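PDB 2V0P: type 2A phosphatase-associated protein 42 from Saccharomyces cerevisiae, which binds the catalytic subunits of type 2A phosphatases and inhibits SIT4, acting in nitrogen-responsive regulation of the TOR signaling pathway. Local coordinates for residues L35-K46 and V75-R86. Numbering follows the deposited sequence.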
loop_
_atom_site.group_PDB
_atom_site.type_symbol
_atom_site.label_atom_id
_atom_site.label_comp_id
_atom_site.label_asym_id
_atom_site.label_seq_id
_atom_site.Cartn_x
_atom_site.Cartn_y
_atom_site.Cartn_z
ATOM N N LEU A 35 -10.008 17.952 18.576
ATOM C CA LEU A 35 -9.502 18.083 17.239
ATOM C C LEU A 35 -10.415 18.969 16.386
ATOM O O LEU A 35 -9.953 19.897 15.727
ATOM C CB LEU A 35 -9.225 16.686 16.605
ATOM C CG LEU A 35 -8.661 16.678 15.200
ATOM C CD1 LEU A 35 -7.195 17.047 15.142
ATOM C CD2 LEU A 35 -8.890 15.363 14.576
ATOM N N LEU A 36 -11.703 18.687 16.430
ATOM C CA LEU A 36 -12.677 19.460 15.739
ATOM C C LEU A 36 -12.676 20.922 16.176
ATOM O O LEU A 36 -12.773 21.741 15.377
ATOM C CB LEU A 36 -14.070 18.893 15.923
ATOM C CG LEU A 36 -15.174 19.622 15.198
ATOM C CD1 LEU A 36 -14.903 19.737 13.704
ATOM C CD2 LEU A 36 -16.510 18.965 15.447
ATOM N N SER A 37 -12.576 21.207 17.437
ATOM C CA SER A 37 -12.648 22.633 17.855
ATOM C C SER A 37 -11.356 23.351 17.473
ATOM O O SER A 37 -11.392 24.506 17.102
ATOM C CB SER A 37 -12.987 22.808 19.305
ATOM O OG SER A 37 -12.017 22.244 20.131
ATOM N N THR A 38 -10.236 22.632 17.524
ATOM C CA THR A 38 -8.982 23.149 17.040
ATOM C C THR A 38 -9.029 23.519 15.578
ATOM O O THR A 38 -8.593 24.622 15.131
ATOM C CB THR A 38 -7.821 22.299 17.445
ATOM O OG1 THR A 38 -7.863 22.137 18.829
ATOM C CG2 THR A 38 -6.377 23.005 17.052
ATOM N N ILE A 39 -9.542 22.634 14.763
ATOM C CA ILE A 39 -9.680 22.943 13.375
ATOM C C ILE A 39 -10.584 24.139 13.159
ATOM O O ILE A 39 -10.234 25.025 12.382
ATOM C CB ILE A 39 -10.229 21.691 12.600
ATOM C CG1 ILE A 39 -9.173 20.614 12.528
ATOM C CG2 ILE A 39 -10.631 22.047 11.261
ATOM C CD1 ILE A 39 -9.903 19.249 12.082
ATOM N N LYS A 40 -11.722 24.192 13.837
ATOM C CA LYS A 40 -12.652 25.292 13.678
ATOM C C LYS A 40 -11.915 26.646 13.974
ATOM O O LYS A 40 -12.008 27.575 13.193
ATOM C CB LYS A 40 -13.916 25.091 14.528
ATOM C CG LYS A 40 -14.824 23.956 14.043
ATOM C CD LYS A 40 -16.074 23.839 14.924
ATOM C CE LYS A 40 -16.996 22.697 14.494
ATOM N NZ LYS A 40 -17.748 22.992 13.232
ATOM N N LYS A 41 -11.157 26.690 15.059
ATOM C CA LYS A 41 -10.323 27.831 15.441
ATOM C C LYS A 41 -9.303 28.209 14.377
ATOM O O LYS A 41 -9.094 29.391 14.102
ATOM C CB LYS A 41 -9.549 27.529 16.712
ATOM C CG LYS A 41 -10.372 27.597 17.981
ATOM C CD LYS A 41 -9.513 27.235 19.147
ATOM C CE LYS A 41 -10.323 27.219 20.435
ATOM N NZ LYS A 41 -9.454 26.784 21.584
ATOM N N LEU A 42 -8.604 27.209 13.855
ATOM C CA LEU A 42 -7.628 27.478 12.797
ATOM C C LEU A 42 -8.276 27.964 11.504
ATOM O O LEU A 42 -7.709 28.751 10.819
ATOM C CB LEU A 42 -6.711 26.287 12.588
ATOM C CG LEU A 42 -5.538 26.432 11.610
ATOM C CD1 LEU A 42 -4.654 27.607 12.037
ATOM C CD2 LEU A 42 -4.719 25.131 11.606
ATOM N N LEU A 43 -9.477 27.499 11.182
ATOM C CA LEU A 43 -10.160 27.902 9.994
ATOM C C LEU A 43 -10.551 29.388 10.199
ATOM O O LEU A 43 -10.448 30.184 9.305
ATOM C CB LEU A 43 -11.407 27.056 9.802
ATOM C CG LEU A 43 -11.202 25.619 9.254
ATOM C CD1 LEU A 43 -12.538 24.932 9.274
ATOM C CD2 LEU A 43 -10.672 25.693 7.871
ATOM N N ASN A 44 -10.992 29.701 11.391
ATOM C CA ASN A 44 -11.393 31.050 11.736
ATOM C C ASN A 44 -10.208 31.973 11.638
ATOM O O ASN A 44 -10.345 33.076 11.135
ATOM C CB ASN A 44 -12.042 31.063 13.123
ATOM C CG ASN A 44 -13.493 30.689 13.056
ATOM O OD1 ASN A 44 -14.085 30.731 11.979
ATOM N ND2 ASN A 44 -14.091 30.346 14.197
ATOM N N LEU A 45 -9.034 31.452 12.014
ATOM C CA LEU A 45 -7.756 32.209 11.991
ATOM C C LEU A 45 -7.251 32.496 10.596
ATOM O O LEU A 45 -6.891 33.678 10.256
ATOM C CB LEU A 45 -6.741 31.530 12.873
ATOM C CG LEU A 45 -5.396 32.163 13.144
ATOM C CD1 LEU A 45 -5.610 33.532 13.806
ATOM C CD2 LEU A 45 -4.590 31.241 14.025
ATOM N N LYS A 46 -7.324 31.477 9.732
ATOM C CA LYS A 46 -7.057 31.689 8.358
ATOM C C LYS A 46 -7.874 32.816 7.754
ATOM O O LYS A 46 -7.325 33.660 7.075
ATOM C CB LYS A 46 -7.272 30.412 7.564
ATOM C CG LYS A 46 -6.957 30.601 6.133
ATOM C CD LYS A 46 -6.791 29.302 5.407
ATOM C CE LYS A 46 -6.866 29.556 3.913
ATOM N NZ LYS A 46 -6.311 28.397 3.149
ATOM N N VAL A 75 -0.377 28.077 8.241
ATOM C CA VAL A 75 -1.738 27.760 8.629
ATOM C C VAL A 75 -2.282 26.548 7.797
ATOM O O VAL A 75 -2.773 25.660 8.349
ATOM C CB VAL A 75 -2.726 28.918 8.569
ATOM C CG1 VAL A 75 -2.217 30.156 9.317
ATOM C CG2 VAL A 75 -3.139 29.258 7.204
ATOM N N ASP A 76 -2.115 26.530 6.492
ATOM C CA ASP A 76 -2.566 25.381 5.729
ATOM C C ASP A 76 -1.817 24.087 6.069
ATOM O O ASP A 76 -2.425 23.001 5.966
ATOM C CB ASP A 76 -2.489 25.661 4.266
ATOM C CG ASP A 76 -3.403 26.769 3.849
ATOM O OD1 ASP A 76 -4.587 26.694 4.215
ATOM O OD2 ASP A 76 -2.915 27.700 3.165
ATOM N N TYR A 77 -0.522 24.178 6.453
ATOM C CA TYR A 77 0.206 23.030 6.853
ATOM C C TYR A 77 -0.487 22.396 8.089
ATOM O O TYR A 77 -0.714 21.188 8.120
ATOM C CB TYR A 77 1.666 23.317 7.156
ATOM C CG TYR A 77 2.477 22.227 7.803
ATOM C CD1 TYR A 77 2.899 21.051 7.083
ATOM C CD2 TYR A 77 2.880 22.339 9.126
ATOM C CE1 TYR A 77 3.659 20.085 7.712
ATOM C CE2 TYR A 77 3.641 21.378 9.697
ATOM C CZ TYR A 77 4.017 20.228 8.940
ATOM O OH TYR A 77 4.752 19.305 9.520
ATOM N N TYR A 78 -0.814 23.240 9.073
ATOM C CA TYR A 78 -1.347 22.779 10.294
ATOM C C TYR A 78 -2.812 22.218 10.054
ATOM O O TYR A 78 -3.201 21.297 10.699
ATOM C CB TYR A 78 -1.287 23.909 11.354
ATOM C CG TYR A 78 0.050 23.931 12.043
ATOM C CD1 TYR A 78 0.989 24.876 11.748
ATOM C CD2 TYR A 78 0.390 22.926 12.938
ATOM C CE1 TYR A 78 2.191 24.878 12.353
ATOM C CE2 TYR A 78 1.623 22.897 13.541
ATOM C CZ TYR A 78 2.516 23.889 13.242
ATOM O OH TYR A 78 3.741 23.902 13.848
ATOM N N LEU A 79 -3.563 22.812 9.154
ATOM C CA LEU A 79 -4.860 22.315 8.778
ATOM C C LEU A 79 -4.679 20.906 8.157
ATOM O O LEU A 79 -5.391 20.003 8.506
ATOM C CB LEU A 79 -5.600 23.270 7.848
ATOM C CG LEU A 79 -6.288 24.581 8.362
ATOM C CD1 LEU A 79 -6.819 25.261 7.201
ATOM C CD2 LEU A 79 -7.383 24.344 9.342
ATOM N N GLY A 80 -3.703 20.755 7.270
ATOM C CA GLY A 80 -3.310 19.430 6.749
ATOM C C GLY A 80 -3.121 18.372 7.797
ATOM O O GLY A 80 -3.715 17.304 7.711
ATOM N N LEU A 81 -2.316 18.674 8.776
ATOM C CA LEU A 81 -1.998 17.801 9.849
ATOM C C LEU A 81 -3.240 17.463 10.743
ATOM O O LEU A 81 -3.447 16.308 11.152
ATOM C CB LEU A 81 -0.916 18.398 10.684
ATOM C CG LEU A 81 0.485 18.551 10.146
ATOM C CD1 LEU A 81 1.275 19.218 11.208
ATOM C CD2 LEU A 81 1.063 17.163 9.784
ATOM N N LEU A 82 -4.041 18.472 11.037
ATOM C CA LEU A 82 -5.184 18.246 11.910
ATOM C C LEU A 82 -6.284 17.468 11.225
ATOM O O LEU A 82 -6.804 16.564 11.818
ATOM C CB LEU A 82 -5.748 19.594 12.417
ATOM C CG LEU A 82 -4.769 20.421 13.251
ATOM C CD1 LEU A 82 -5.288 21.855 13.250
ATOM C CD2 LEU A 82 -4.711 19.988 14.592
ATOM N N ILE A 83 -6.640 17.852 10.010
ATOM C CA ILE A 83 -7.673 17.218 9.255
ATOM C C ILE A 83 -7.363 15.722 8.986
ATOM O O ILE A 83 -8.217 14.907 9.090
ATOM C CB ILE A 83 -7.951 17.950 7.947
ATOM C CG1 ILE A 83 -8.449 19.382 8.238
ATOM C CG2 ILE A 83 -9.071 17.214 7.149
ATOM C CD1 ILE A 83 -8.671 20.142 7.115
ATOM N N SER A 84 -6.121 15.381 8.691
ATOM C CA SER A 84 -5.831 13.961 8.395
ATOM C C SER A 84 -6.154 13.044 9.581
ATOM O O SER A 84 -6.271 11.820 9.421
ATOM C CB SER A 84 -4.375 13.814 7.965
ATOM O OG SER A 84 -3.539 14.035 9.045
ATOM N N ARG A 85 -6.369 13.660 10.759
ATOM C CA ARG A 85 -6.530 12.953 11.985
ATOM C C ARG A 85 -8.034 12.766 12.423
ATOM O O ARG A 85 -8.301 12.065 13.354
ATOM C CB ARG A 85 -5.724 13.625 13.093
ATOM C CG ARG A 85 -4.280 13.299 13.168
ATOM C CD ARG A 85 -3.481 14.346 13.924
ATOM N NE ARG A 85 -2.093 13.904 14.072
ATOM C CZ ARG A 85 -1.167 13.989 13.134
ATOM N NH1 ARG A 85 -1.428 14.554 11.969
ATOM N NH2 ARG A 85 0.050 13.507 13.353
ATOM N N ARG A 86 -8.943 13.419 11.716
ATOM C CA ARG A 86 -10.366 13.351 11.943
ATOM C C ARG A 86 -10.891 11.954 11.614
ATOM O O ARG A 86 -10.411 11.325 10.711
ATOM C CB ARG A 86 -11.066 14.404 11.088
ATOM C CG ARG A 86 -10.842 15.817 11.621
ATOM C CD ARG A 86 -11.788 16.087 12.820
ATOM N NE ARG A 86 -13.169 16.311 12.436
ATOM C CZ ARG A 86 -14.224 15.813 13.093
ATOM N NH1 ARG A 86 -14.060 15.033 14.154
ATOM N NH2 ARG A 86 -15.457 16.085 12.680
#
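Leu42 is a knob in a hole formed by Val75, Tyr78, Leu79 and Leu82, its CD2 lying 3.6 Å from Leu79 CD2 and 3.7 Å from Tyr78 CB. The packing is reciprocal: Leu82 fits among Leu35, Thr38, Ile39 and Leu42, with Leu82 CB set 3.6 Å from Ile39 CG1. This mutual knobs-into-holes packing joins segment 35-46 of helix 29-52 to helix 75-83; the axes of these segments approach to 10.1 Å and run antiparallel at 160°, as neighbouring helices do in the tetratricopeptide repeat-like fold of this N-terminal domain. Phe8 and Ile12 of helix 4-19 pack on Leu42 and Tyr78.

A type I turn from Ile83 to Arg86 brings the Arg86 side chain against Leu35, Leu36 and Ile39. Arg86 CG lies 3.6 Å from Ile39 CD1. The turn at chi2 (-79°) then sets Arg86 CD 3.5 Å from Leu35 CD2, and the turn at chi3 (-75°) carries the guanidinium to Leu36, which covers one of its faces, while Arg86 NH1 bonds to Gln32 OE1.

At the opposite end, the extended Lys46 chain passes Val75 CG2, and its NZ meets the syn lone pair of Asp76 OD1 at 2.6 Å, a short salt bridge; Phe50 adds a cation-pi contact. A methionine in place of Lys46 would probably leave the buried Asp76 carboxylate without its cationic mate and Phe50 without its cation-pi partner. The chemistry thus implies apolar shape fit through the middle, with a single ion pair fixing the Lys46 end.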